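PDB 4KRR: Wnt inhibitor of Dorsal protein from Drosophila melanogaster, which probably acts as a secreted Wnt-family ligand of Frizzled receptors, and is represented here by its N-terminal domain and linker. Local coordinates for residues 69-74 and 95-100; 9-14 and 64-69; 128-133 and 153-158; 120-125 and 163-168; 112-117 and 193-198. All blocks are in the same frame, centred on the assembly; numbering follows the deposited sequence.

The five contacts are spread through the N-terminal domain and linker. Interactions 1 and 2 share Thr69 and helix 53-75, with centres about 10 Å apart; along the chain interaction 2 closes before interaction 1 opens. The later three are nested: the antiparallel strand pair of interaction 3 lies inside the loop closed by interaction 4, which itself lies inside that of interaction 5, and these last two share helix 113-127. Interactions 3 and 5 sit on opposite sides of the chain's centre, about 26 Å between centres. Helix 53-75 also touches interactions 3 and 4 through His68 and Ala64, so this one helix takes part in or touches interactions 1 to 4.

Interaction 1: residues 69-74 and 95-100; sequences TLTKDC and HEPTKA. With NA (sodium ion), chain F.
Thr71 and Pro97 bring the two backbones nearest, 5.4 Å between their CA atoms, where the last turns of helix 53-75 meet the start of helix 97-107. Thr71 fills the join with both branches. Its OG1 is pressed against Ala100 CB at 3.1 Å, a tight approach, while the hydroxyl finds its polar partner within its own helix at Val67 O. Its CG2, anti to the backbone N because chi1 is -56°, comes up instead to His95 CB at 3.6 Å and to the backbone nitrogen of Glu96, the N-cap residue of helix 97-107. One residue earlier, Leu70 CD2 lies 3.9 Å from Ala100 CB. The His95 ring runs alongside Lys72, pointing the same way, and makes an off-centre CH-pi contact with Lys72 CA, 4.2 Å from the ring centroid and 29° off its normal. With an alanine here that contact would be gone, and a gap would probably open between Lys72 CA and strand 149-155, which the ring also touches. One water ties the backbones together, accepting from Glu96 N at 3.0 Å and donating to Thr71 O. This is helix packing at the end of the domain that carries the Cys74-Cys82 disulfide and the sodium site, where Cys74 O binds the ion at 2.7 Å, in a site completed by Ile79 and Cys82.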
# COMPACT_ATOMS: atom_id res chain seq x y z
N THR A 69 -1.34 -6.56 3.98
CA THR A 69 -1.73 -7.95 4.15
C THR A 69 -0.56 -8.77 4.70
O THR A 69 -0.73 -9.56 5.63
CB THR A 69 -2.21 -8.58 2.82
OG1 THR A 69 -3.35 -7.85 2.34
CG2 THR A 69 -2.59 -10.04 3.02
N LEU A 70 0.62 -8.56 4.13
CA LEU A 70 1.82 -9.29 4.53
C LEU A 70 2.23 -8.95 5.96
O LEU A 70 2.60 -9.83 6.73
CB LEU A 70 2.97 -9.01 3.56
CG LEU A 70 4.31 -9.65 3.90
CD1 LEU A 70 4.18 -11.17 3.97
CD2 LEU A 70 5.38 -9.25 2.89
N THR A 71 2.17 -7.66 6.29
CA THR A 71 2.50 -7.21 7.64
C THR A 71 1.56 -7.81 8.67
O THR A 71 1.99 -8.31 9.71
CB THR A 71 2.42 -5.67 7.74
OG1 THR A 71 3.28 -5.08 6.75
CG2 THR A 71 2.85 -5.20 9.13
N LYS A 72 0.26 -7.76 8.37
CA LYS A 72 -0.76 -8.24 9.29
C LYS A 72 -0.69 -9.75 9.48
O LYS A 72 -0.74 -10.25 10.60
CB LYS A 72 -2.15 -7.83 8.80
CG LYS A 72 -3.28 -8.14 9.77
CD LYS A 72 -4.60 -7.58 9.28
CE LYS A 72 -5.71 -7.79 10.30
NZ LYS A 72 -7.02 -7.24 9.83
N ASP A 73 -0.57 -10.48 8.37
CA ASP A 73 -0.52 -11.94 8.42
C ASP A 73 0.72 -12.45 9.14
O ASP A 73 0.68 -13.49 9.80
CB ASP A 73 -0.62 -12.53 7.02
CG ASP A 73 -2.01 -12.41 6.43
OD1 ASP A 73 -2.77 -11.52 6.88
OD2 ASP A 73 -2.35 -13.20 5.53
N CYS A 74 1.83 -11.73 8.99
CA CYS A 74 3.06 -12.09 9.69
C CYS A 74 2.88 -11.97 11.20
O CYS A 74 3.27 -12.85 11.96
CB CYS A 74 4.23 -11.20 9.25
SG CYS A 74 4.99 -11.68 7.68
N HIS A 95 3.06 -5.20 14.73
CA HIS A 95 3.24 -5.18 13.29
C HIS A 95 4.62 -4.65 12.92
O HIS A 95 5.15 -3.76 13.59
CB HIS A 95 2.14 -4.36 12.61
CG HIS A 95 0.81 -5.04 12.59
ND1 HIS A 95 -0.17 -4.74 11.67
CD2 HIS A 95 0.29 -6.02 13.37
CE1 HIS A 95 -1.23 -5.49 11.89
NE2 HIS A 95 -0.98 -6.28 12.92
N GLU A 96 5.19 -5.20 11.85
CA GLU A 96 6.50 -4.79 11.37
C GLU A 96 6.45 -4.49 9.88
O GLU A 96 6.89 -5.29 9.06
CB GLU A 96 7.53 -5.89 11.65
CG GLU A 96 7.74 -6.19 13.13
CD GLU A 96 8.58 -7.43 13.38
OE1 GLU A 96 8.14 -8.54 13.00
OE2 GLU A 96 9.68 -7.30 13.95
N PRO A 97 5.90 -3.31 9.52
CA PRO A 97 5.72 -2.93 8.11
C PRO A 97 7.05 -2.80 7.36
O PRO A 97 7.10 -3.08 6.17
CB PRO A 97 5.01 -1.58 8.20
CG PRO A 97 5.34 -1.06 9.56
CD PRO A 97 5.43 -2.26 10.44
N THR A 98 8.10 -2.38 8.06
CA THR A 98 9.41 -2.23 7.43
C THR A 98 9.96 -3.58 6.96
O THR A 98 10.52 -3.68 5.87
CB THR A 98 10.41 -1.54 8.37
OG1 THR A 98 9.94 -0.22 8.68
CG2 THR A 98 11.78 -1.44 7.72
N LYS A 99 9.79 -4.60 7.79
CA LYS A 99 10.19 -5.96 7.42
C LYS A 99 9.44 -6.41 6.17
O LYS A 99 10.02 -7.01 5.26
CB LYS A 99 9.91 -6.94 8.56
CG LYS A 99 10.70 -6.66 9.83
CD LYS A 99 12.19 -6.87 9.62
CE LYS A 99 12.94 -6.81 10.94
NZ LYS A 99 12.48 -7.86 11.89
N ALA A 100 8.14 -6.11 6.13
CA ALA A 100 7.29 -6.49 5.00
C ALA A 100 7.67 -5.72 3.74
O ALA A 100 7.65 -6.28 2.64
CB ALA A 100 5.83 -6.26 5.35
NA NA F . 3.60 -15.28 10.84
O HOH W 1 4.21 -7.80 10.78

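Interaction 2: residues 9-14 and 64-69; sequences EDITGK and AAIVHT
Helix 8-26 packs across helix 53-75 here, an apolar helix-to-helix contact in which Ile11, Thr12 and Lys14 touch Ile66 and Thr69. The short axes pass 8.5 Å apart with 124° between their directions, and the closest CA pair is Thr12 with Ile66 at 5.8 Å. Ile11 CG2 meets Ile66 CG2 at 3.8 Å, the two side chains crossing obliquely. Beyond it Ile66 CD1 reaches Thr12 CG2 at 4.1 Å, those two side chains lying side by side. The methyl of Thr69 is held between Ile11 CD1 and the bent chain of Lys14, whose CE lies 3.9 Å from Thr69 CG2. With chi1 at -61°, Thr69 presents that methyl to helix 8-26 and returns its hydroxyl to its own helix: OG1 donates to Ala65 O at 2.7 Å, from the opposite face of the carbonyl plane to Thr69 N, so two donors grip one acceptor. Lys14 NZ goes on to a salt bridge with Asp73. Around the contact, Leu6 and Ile79 cover Ile11, helix 97-107 meets Ile66 through Tyr104, and helix 158-170 covers the Ala64 side of helix 53-75.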
# COMPACT_ATOMS: atom_id res chain seq x y z
N GLU A 9 1.41 -15.98 -4.02
CA GLU A 9 0.16 -16.10 -4.76
C GLU A 9 -1.04 -15.73 -3.89
O GLU A 9 -1.94 -15.01 -4.33
CB GLU A 9 0.00 -17.53 -5.30
CG GLU A 9 -1.34 -17.80 -5.97
CD GLU A 9 -1.42 -19.20 -6.55
OE1 GLU A 9 -0.56 -19.55 -7.39
OE2 GLU A 9 -2.35 -19.94 -6.17
N ASP A 10 -1.05 -16.22 -2.66
CA ASP A 10 -2.14 -15.95 -1.73
C ASP A 10 -2.10 -14.52 -1.22
O ASP A 10 -3.14 -13.86 -1.10
CB ASP A 10 -2.11 -16.93 -0.56
CG ASP A 10 -2.19 -18.38 -1.01
OD1 ASP A 10 -2.74 -18.63 -2.10
OD2 ASP A 10 -1.71 -19.26 -0.27
N ILE A 11 -0.90 -14.03 -0.92
CA ILE A 11 -0.72 -12.68 -0.42
C ILE A 11 -1.17 -11.64 -1.45
O ILE A 11 -1.95 -10.74 -1.13
CB ILE A 11 0.75 -12.41 -0.03
CG1 ILE A 11 1.14 -13.24 1.19
CG2 ILE A 11 0.97 -10.93 0.26
CD1 ILE A 11 0.36 -12.88 2.44
N THR A 12 -0.70 -11.80 -2.68
CA THR A 12 -1.07 -10.90 -3.77
C THR A 12 -2.56 -10.97 -4.06
O THR A 12 -3.21 -9.94 -4.25
CB THR A 12 -0.29 -11.24 -5.06
OG1 THR A 12 1.12 -11.11 -4.82
CG2 THR A 12 -0.69 -10.31 -6.19
N GLY A 13 -3.10 -12.18 -4.07
CA GLY A 13 -4.52 -12.39 -4.30
C GLY A 13 -5.40 -11.64 -3.33
O GLY A 13 -6.31 -10.91 -3.73
N LYS A 14 -5.13 -11.81 -2.03
CA LYS A 14 -5.89 -11.13 -0.99
C LYS A 14 -5.64 -9.63 -1.03
O LYS A 14 -6.56 -8.83 -0.83
CB LYS A 14 -5.53 -11.68 0.40
CG LYS A 14 -5.99 -13.11 0.66
CD LYS A 14 -5.77 -13.51 2.12
CE LYS A 14 -4.29 -13.50 2.51
NZ LYS A 14 -4.07 -13.76 3.96
N ALA A 64 0.30 -1.09 -1.45
CA ALA A 64 -0.05 -0.83 -0.06
C ALA A 64 -0.89 -1.96 0.54
O ALA A 64 -0.69 -2.35 1.69
CB ALA A 64 -0.79 0.50 0.06
N ALA A 65 -1.81 -2.49 -0.25
CA ALA A 65 -2.70 -3.55 0.22
C ALA A 65 -1.95 -4.86 0.40
O ALA A 65 -2.24 -5.64 1.30
CB ALA A 65 -3.86 -3.74 -0.74
N ILE A 66 -0.97 -5.11 -0.48
CA ILE A 66 -0.17 -6.32 -0.40
C ILE A 66 0.74 -6.28 0.83
O ILE A 66 0.85 -7.27 1.55
CB ILE A 66 0.67 -6.51 -1.68
CG1 ILE A 66 -0.24 -6.81 -2.87
CG2 ILE A 66 1.68 -7.65 -1.50
CD1 ILE A 66 0.49 -6.97 -4.18
N VAL A 67 1.36 -5.13 1.07
CA VAL A 67 2.24 -4.96 2.23
C VAL A 67 1.44 -4.98 3.53
O VAL A 67 1.88 -5.56 4.53
CB VAL A 67 3.06 -3.65 2.12
CG1 VAL A 67 3.87 -3.42 3.39
CG2 VAL A 67 3.99 -3.71 0.90
N HIS A 68 0.27 -4.35 3.52
CA HIS A 68 -0.62 -4.35 4.68
C HIS A 68 -1.04 -5.78 5.01
O HIS A 68 -1.08 -6.17 6.18
CB HIS A 68 -1.86 -3.50 4.40
CG HIS A 68 -2.74 -3.28 5.59
ND1 HIS A 68 -3.64 -4.23 6.03
CD2 HIS A 68 -2.87 -2.23 6.43
CE1 HIS A 68 -4.28 -3.76 7.09
NE2 HIS A 68 -3.83 -2.55 7.35
N THR A 69 -1.34 -6.56 3.98
CA THR A 69 -1.73 -7.95 4.15
C THR A 69 -0.56 -8.77 4.70
O THR A 69 -0.73 -9.56 5.63
CB THR A 69 -2.21 -8.58 2.82
OG1 THR A 69 -3.35 -7.85 2.34
CG2 THR A 69 -2.59 -10.04 3.02

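Interaction 3: residues 128-133 and 153-158; sequences RSLEQE and AVLKPF
Glu131 and Lys156 are brought together by similar first torsions: each CG stands anti to its own carbonyl carbon, chi1 -78° in Glu131, and Lys156 then bends at chi3 (-58°) to turn its end toward Ser129. The frame is the base of a long two-stranded antiparallel hairpin, strands 130-136 and 149-155, whose outer part carries the Cys134-Cys151 and Cys136-Cys146 disulfides. Glu131 and Val154 form a hydrogen-bonded pair, Glu131 N donating to Val154 O at 2.6 Å; Leu130 with Leu155 and Gln132 with Ala153 are non-hydrogen-bonded pairs. Past the end of the second strand the ladder gains one more rung, Lys156 N to Ser129 O at 3.0 Å, reaching it almost head-on.

The Lys156 chain lies across the Glu131 side chain at about a right angle, its CG 3.5 Å from Glu131 CD, so aliphatic carbon covers the carboxylate while the charged ends stay apart. Its CE touches Ser129 CB at 3.7 Å, and NZ continues to a salt bridge with Asp164. A leucine in its place would probably leave Asp164 without its charge mate and weaken the tie between the end of the hairpin and helix 158-170. Leu130 and Leu155 start out diverging, yet their ends come together, CD2 of Leu130 3.7 Å from CD2 of Leu155. Farther along, Val154 CG2 rests on Glu133 CB at 3.8 Å. The return bond of the central pair is less regular: Val154 N reaches Glu131 O at 2.8 Å from above the carbonyl plane, 41° out of it.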
# COMPACT_ATOMS: atom_id res chain seq x y z
N ARG A 128 4.50 5.30 8.60
CA ARG A 128 3.87 6.27 9.48
C ARG A 128 2.37 6.02 9.61
O ARG A 128 1.62 6.90 10.03
CB ARG A 128 4.15 7.70 9.00
CG ARG A 128 3.53 8.04 7.66
CD ARG A 128 3.73 9.51 7.33
NE ARG A 128 3.06 9.88 6.09
CZ ARG A 128 3.62 9.81 4.89
NH1 ARG A 128 4.88 9.40 4.77
NH2 ARG A 128 2.94 10.16 3.81
N SER A 129 1.94 4.82 9.25
CA SER A 129 0.54 4.44 9.35
C SER A 129 0.30 3.48 10.51
O SER A 129 -0.64 2.68 10.50
CB SER A 129 0.06 3.80 8.04
OG SER A 129 0.02 4.74 6.99
N LEU A 130 1.16 3.56 11.52
CA LEU A 130 1.04 2.69 12.68
C LEU A 130 0.13 3.29 13.75
O LEU A 130 0.26 4.47 14.10
CB LEU A 130 2.41 2.39 13.29
CG LEU A 130 3.28 1.36 12.57
CD1 LEU A 130 4.60 1.19 13.29
CD2 LEU A 130 2.55 0.03 12.46
N GLU A 131 -0.78 2.47 14.25
CA GLU A 131 -1.54 2.80 15.45
C GLU A 131 -1.21 1.75 16.50
O GLU A 131 -0.26 0.99 16.34
CB GLU A 131 -3.04 2.81 15.15
CG GLU A 131 -3.50 4.07 14.43
CD GLU A 131 -4.98 4.04 14.08
OE1 GLU A 131 -5.64 3.01 14.35
OE2 GLU A 131 -5.48 5.06 13.54
N GLN A 132 -1.99 1.71 17.58
CA GLN A 132 -1.81 0.66 18.56
C GLN A 132 -3.13 0.02 18.97
O GLN A 132 -4.17 0.68 18.99
CB GLN A 132 -1.06 1.17 19.79
CG GLN A 132 -1.67 2.39 20.44
CD GLN A 132 -0.79 2.94 21.54
OE1 GLN A 132 0.01 2.21 22.12
NE2 GLN A 132 -0.93 4.23 21.83
N GLU A 133 -3.07 -1.27 19.27
CA GLU A 133 -4.25 -2.02 19.68
C GLU A 133 -4.02 -2.66 21.04
O GLU A 133 -2.97 -3.23 21.30
CB GLU A 133 -4.59 -3.09 18.64
CG GLU A 133 -5.84 -3.90 18.93
CD GLU A 133 -6.19 -4.83 17.79
OE1 GLU A 133 -5.49 -4.79 16.76
OE2 GLU A 133 -7.17 -5.60 17.93
N ALA A 153 1.89 -2.33 18.61
CA ALA A 153 1.75 -1.49 17.43
C ALA A 153 1.14 -2.27 16.27
O ALA A 153 1.59 -3.37 15.96
CB ALA A 153 3.10 -0.92 17.02
N VAL A 154 0.11 -1.71 15.65
CA VAL A 154 -0.52 -2.33 14.49
C VAL A 154 -0.79 -1.29 13.41
O VAL A 154 -0.92 -0.10 13.71
CB VAL A 154 -1.85 -3.02 14.86
CG1 VAL A 154 -1.61 -4.21 15.78
CG2 VAL A 154 -2.82 -2.03 15.49
N LEU A 155 -0.86 -1.74 12.16
CA LEU A 155 -1.20 -0.86 11.06
C LEU A 155 -2.66 -0.42 11.15
O LEU A 155 -3.51 -1.21 11.56
CB LEU A 155 -0.95 -1.55 9.72
CG LEU A 155 0.49 -1.70 9.24
CD1 LEU A 155 0.55 -2.49 7.94
CD2 LEU A 155 1.13 -0.33 9.06
N LYS A 156 -2.93 0.82 10.75
CA LYS A 156 -4.30 1.32 10.69
C LYS A 156 -5.15 0.42 9.81
O LYS A 156 -4.61 -0.32 8.98
CB LYS A 156 -4.33 2.74 10.10
CG LYS A 156 -3.59 3.79 10.89
CD LYS A 156 -3.78 5.17 10.27
CE LYS A 156 -3.30 5.20 8.82
NZ LYS A 156 -3.43 6.55 8.22
N PRO A 157 -6.48 0.47 9.99
CA PRO A 157 -7.36 -0.20 9.02
C PRO A 157 -7.07 0.31 7.62
O PRO A 157 -6.75 1.48 7.44
CB PRO A 157 -8.77 0.22 9.48
CG PRO A 157 -8.56 1.33 10.48
CD PRO A 157 -7.23 1.07 11.09
N PHE A 158 -7.16 -0.57 6.63
CA PHE A 158 -6.70 -0.22 5.29
C PHE A 158 -7.51 0.91 4.65
O PHE A 158 -6.99 1.65 3.81
CB PHE A 158 -6.69 -1.44 4.37
CG PHE A 158 -6.06 -1.17 3.04
CD1 PHE A 158 -4.69 -0.99 2.94
CD2 PHE A 158 -6.83 -1.07 1.90
CE1 PHE A 158 -4.10 -0.72 1.72
CE2 PHE A 158 -6.25 -0.80 0.67
CZ PHE A 158 -4.88 -0.63 0.58

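Interaction 4: residues 120-125 and 163-168; sequences RVVGAL and QDLLQM
Leu125, Met168 and Leu165 carry this contact between helices 113-127 and 158-170, which face each other across the interior of the largely helical part of the Wnt N-terminal domain. The short axes stay 11.6 Å apart and run at 142°, nearer to antiparallel than to perpendicular. Even the closest CA pair, Val122 with Leu165, is separated by 8.1 Å, so the helices meet through the ends of their side chains, and no hydrogen bond joins the two segments.

Leu125 is the centre. With CG anti to the backbone N (chi1 170°) it extends toward helix 158-170 and divides its two methyls: CD2 meets Leu165 CD2 at 3.6 Å and Met168 CE at 3.5 Å, whereas CD1 lies over Asp164 CB. Met168 reaches the same leucine through a bent chain. The turn at chi3 (-75°) lays CE against both Leu125 methyls, and the sulfur, left behind it, passes Val121 CG1 at 3.8 Å, the two side chains running alongside in opposite senses. Leu165 starts from a CB that points aside, but its far end swings across to Leu125 and, more loosely, to Val122.

Further apolar cover comes from Ala60, Met63, Ile61 and Ala64 of helix 53-75, which pack on Val122 and Leu165, and from Leu194, which covers Val121 and Met168. Asp164 brings a charge to the margin: its carboxylate pairs with Lys156, while its CB sits 3.9 Å from Leu125 CD1.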
# COMPACT_ATOMS: atom_id res chain seq x y z
N ARG A 120 8.74 4.16 -2.92
CA ARG A 120 9.31 4.77 -1.71
C ARG A 120 8.26 5.60 -0.97
O ARG A 120 8.23 5.62 0.25
CB ARG A 120 10.52 5.64 -2.06
CG ARG A 120 11.77 4.84 -2.40
CD ARG A 120 12.90 5.75 -2.89
NE ARG A 120 13.19 6.82 -1.94
CZ ARG A 120 14.03 6.70 -0.91
NH1 ARG A 120 14.65 5.55 -0.69
NH2 ARG A 120 14.23 7.73 -0.10
N VAL A 121 7.41 6.29 -1.73
CA VAL A 121 6.35 7.10 -1.14
C VAL A 121 5.36 6.23 -0.37
O VAL A 121 5.02 6.52 0.77
CB VAL A 121 5.58 7.91 -2.21
CG1 VAL A 121 4.37 8.61 -1.60
CG2 VAL A 121 6.50 8.91 -2.88
N VAL A 122 4.92 5.15 -1.01
CA VAL A 122 4.02 4.19 -0.38
C VAL A 122 4.69 3.54 0.83
O VAL A 122 4.05 3.31 1.86
CB VAL A 122 3.58 3.11 -1.39
CG1 VAL A 122 2.78 2.02 -0.69
CG2 VAL A 122 2.78 3.74 -2.51
N GLY A 123 5.98 3.24 0.70
CA GLY A 123 6.74 2.65 1.79
C GLY A 123 6.76 3.53 3.03
O GLY A 123 6.50 3.06 4.14
N ALA A 124 7.06 4.81 2.83
CA ALA A 124 7.12 5.77 3.93
C ALA A 124 5.76 5.98 4.59
O ALA A 124 5.67 6.17 5.80
CB ALA A 124 7.67 7.10 3.43
N LEU A 125 4.70 5.94 3.78
CA LEU A 125 3.34 6.11 4.28
C LEU A 125 2.98 4.98 5.24
O LEU A 125 2.47 5.23 6.34
CB LEU A 125 2.35 6.14 3.13
CG LEU A 125 0.88 6.06 3.56
CD1 LEU A 125 0.42 7.37 4.21
CD2 LEU A 125 -0.00 5.69 2.38
N GLN A 163 -7.53 6.24 2.10
CA GLN A 163 -7.90 7.65 2.04
C GLN A 163 -6.66 8.53 1.89
O GLN A 163 -6.67 9.53 1.17
CB GLN A 163 -8.71 8.07 3.27
CG GLN A 163 -9.07 9.55 3.30
CD GLN A 163 -9.74 10.02 2.02
OE1 GLN A 163 -10.66 9.38 1.51
NE2 GLN A 163 -9.26 11.14 1.48
N ASP A 164 -5.58 8.16 2.59
CA ASP A 164 -4.32 8.88 2.47
C ASP A 164 -3.79 8.81 1.04
O ASP A 164 -3.31 9.81 0.50
CB ASP A 164 -3.27 8.31 3.44
CG ASP A 164 -3.62 8.57 4.89
OD1 ASP A 164 -4.31 9.57 5.17
OD2 ASP A 164 -3.20 7.77 5.76
N LEU A 165 -3.88 7.63 0.44
CA LEU A 165 -3.40 7.45 -0.93
C LEU A 165 -4.27 8.22 -1.93
O LEU A 165 -3.77 8.74 -2.93
CB LEU A 165 -3.34 5.97 -1.29
CG LEU A 165 -2.20 5.18 -0.66
CD1 LEU A 165 -2.33 3.70 -0.97
CD2 LEU A 165 -0.85 5.70 -1.15
N LEU A 166 -5.57 8.28 -1.65
CA LEU A 166 -6.49 9.08 -2.46
C LEU A 166 -6.09 10.55 -2.42
O LEU A 166 -6.11 11.24 -3.43
CB LEU A 166 -7.94 8.91 -1.99
CG LEU A 166 -8.98 9.65 -2.83
CD1 LEU A 166 -8.91 9.20 -4.28
CD2 LEU A 166 -10.39 9.46 -2.27
N GLN A 167 -5.72 11.01 -1.23
CA GLN A 167 -5.26 12.38 -1.04
C GLN A 167 -3.97 12.62 -1.82
O GLN A 167 -3.82 13.63 -2.52
CB GLN A 167 -5.06 12.69 0.44
CG GLN A 167 -4.71 14.14 0.74
CD GLN A 167 -5.84 15.09 0.40
OE1 GLN A 167 -6.99 14.88 0.78
NE2 GLN A 167 -5.51 16.15 -0.34
N MET A 168 -3.03 11.69 -1.69
CA MET A 168 -1.76 11.78 -2.41
C MET A 168 -1.97 11.70 -3.92
O MET A 168 -1.25 12.34 -4.69
CB MET A 168 -0.79 10.70 -1.94
CG MET A 168 0.07 11.12 -0.76
SD MET A 168 1.08 9.76 -0.14
CE MET A 168 -0.16 8.81 0.72

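Interaction 5: residues 112-117 and 193-198; sequences SGAIGH and SLVFMQ
His117 NE2 donates to the backbone oxygen of Ser193 at 2.9 Å, the hydrogen bond that joins the start of helix 113-127 to the segment running into strand 195-196. The nitrogen arrives nearly in line with the Ser193 C=O, though the bond is bent at the hydrogen, with an N-H...O angle of 143°. The acceptor lies near the ring plane at the edge, tilted 16° out of it. What puts the ring there is a first torsion of 172°, with CG anti to the backbone N of His117, which carries the imidazole away from the helix toward the strand.

Beside the polar bond lies an apolar patch. Val195 crosses the histidine side chain at about a right angle, its CG2 3.6 Å from His117 CD2. That same methyl touches Ala114 CB at 3.8 Å, so it sits between two residues one turn apart on the helix. Met197, bent at its end, adds SD at 4.0 Å from Ala114 CB. Val195 N is bonded to Asn118 OD1 in the same helix, and strand 195-196 pairs with strand 173-174.

The chemistry implies a mixed seam: a buried imidazole satisfies a main-chain oxygen at one end, apolar groups of Ala114, Val195 and Met197 close the remainder, and the bond to NE2 requires a proton on that nitrogen and fixes which way the ring is turned.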
# COMPACT_ATOMS: atom_id res chain seq x y z
N SER A 112 12.45 2.20 -10.92
CA SER A 112 13.21 3.40 -11.24
C SER A 112 12.24 4.45 -11.78
O SER A 112 11.05 4.18 -11.92
CB SER A 112 14.30 3.09 -12.26
OG SER A 112 15.15 4.21 -12.46
N GLY A 113 12.75 5.64 -12.07
CA GLY A 113 11.91 6.72 -12.56
C GLY A 113 10.78 7.05 -11.59
O GLY A 113 10.98 7.10 -10.38
N ALA A 114 9.59 7.25 -12.13
CA ALA A 114 8.42 7.58 -11.33
C ALA A 114 8.00 6.39 -10.47
O ALA A 114 7.60 6.56 -9.31
CB ALA A 114 7.27 8.02 -12.22
N ILE A 115 8.08 5.20 -11.05
CA ILE A 115 7.73 3.97 -10.36
C ILE A 115 8.54 3.78 -9.08
O ILE A 115 7.98 3.53 -8.01
CB ILE A 115 7.93 2.74 -11.26
CG1 ILE A 115 7.05 2.84 -12.50
CG2 ILE A 115 7.63 1.46 -10.50
CD1 ILE A 115 5.57 2.88 -12.19
N GLY A 116 9.86 3.91 -9.19
CA GLY A 116 10.74 3.75 -8.05
C GLY A 116 10.44 4.74 -6.94
O GLY A 116 10.41 4.38 -5.76
N HIS A 117 10.22 6.00 -7.32
CA HIS A 117 9.93 7.04 -6.34
C HIS A 117 8.63 6.77 -5.61
O HIS A 117 8.54 6.93 -4.39
CB HIS A 117 9.86 8.41 -7.01
CG HIS A 117 9.39 9.50 -6.11
ND1 HIS A 117 10.19 10.08 -5.15
CD2 HIS A 117 8.18 10.11 -6.00
CE1 HIS A 117 9.51 11.00 -4.50
NE2 HIS A 117 8.28 11.04 -5.00
N SER A 193 4.95 12.83 -1.68
CA SER A 193 4.31 13.21 -2.94
C SER A 193 4.48 12.12 -3.99
O SER A 193 5.59 11.72 -4.31
CB SER A 193 4.89 14.53 -3.47
OG SER A 193 4.61 15.60 -2.59
N LEU A 194 3.36 11.64 -4.52
CA LEU A 194 3.38 10.73 -5.65
C LEU A 194 3.66 11.52 -6.92
O LEU A 194 3.33 12.71 -7.00
CB LEU A 194 2.04 10.00 -5.79
CG LEU A 194 1.64 9.04 -4.67
CD1 LEU A 194 0.18 8.63 -4.81
CD2 LEU A 194 2.54 7.81 -4.68
N VAL A 195 4.28 10.88 -7.90
CA VAL A 195 4.56 11.54 -9.17
C VAL A 195 4.01 10.75 -10.35
O VAL A 195 3.93 9.52 -10.30
CB VAL A 195 6.08 11.77 -9.37
CG1 VAL A 195 6.62 12.71 -8.30
CG2 VAL A 195 6.84 10.45 -9.37
N PHE A 196 3.62 11.46 -11.40
CA PHE A 196 3.22 10.84 -12.65
C PHE A 196 3.79 11.65 -13.81
O PHE A 196 4.32 12.74 -13.60
CB PHE A 196 1.70 10.71 -12.76
CG PHE A 196 0.97 12.02 -12.84
CD1 PHE A 196 0.72 12.76 -11.70
CD2 PHE A 196 0.51 12.49 -14.06
CE1 PHE A 196 0.04 13.96 -11.77
CE2 PHE A 196 -0.17 13.69 -14.14
CZ PHE A 196 -0.40 14.43 -13.00
N MET A 197 3.69 11.11 -15.02
CA MET A 197 4.34 11.72 -16.17
C MET A 197 3.36 12.06 -17.29
O MET A 197 3.45 13.12 -17.90
CB MET A 197 5.45 10.80 -16.69
CG MET A 197 6.56 10.56 -15.68
SD MET A 197 7.63 9.16 -16.06
CE MET A 197 8.22 9.62 -17.69
N GLN A 198 2.41 11.16 -17.55
CA GLN A 198 1.52 11.31 -18.69
C GLN A 198 0.17 11.91 -18.30
O GLN A 198 -0.31 11.70 -17.18
CB GLN A 198 1.29 9.96 -19.36
CG GLN A 198 0.57 10.03 -20.70
CD GLN A 198 1.50 10.38 -21.84
OE1 GLN A 198 1.05 10.78 -22.92
NE2 GLN A 198 2.80 10.23 -21.62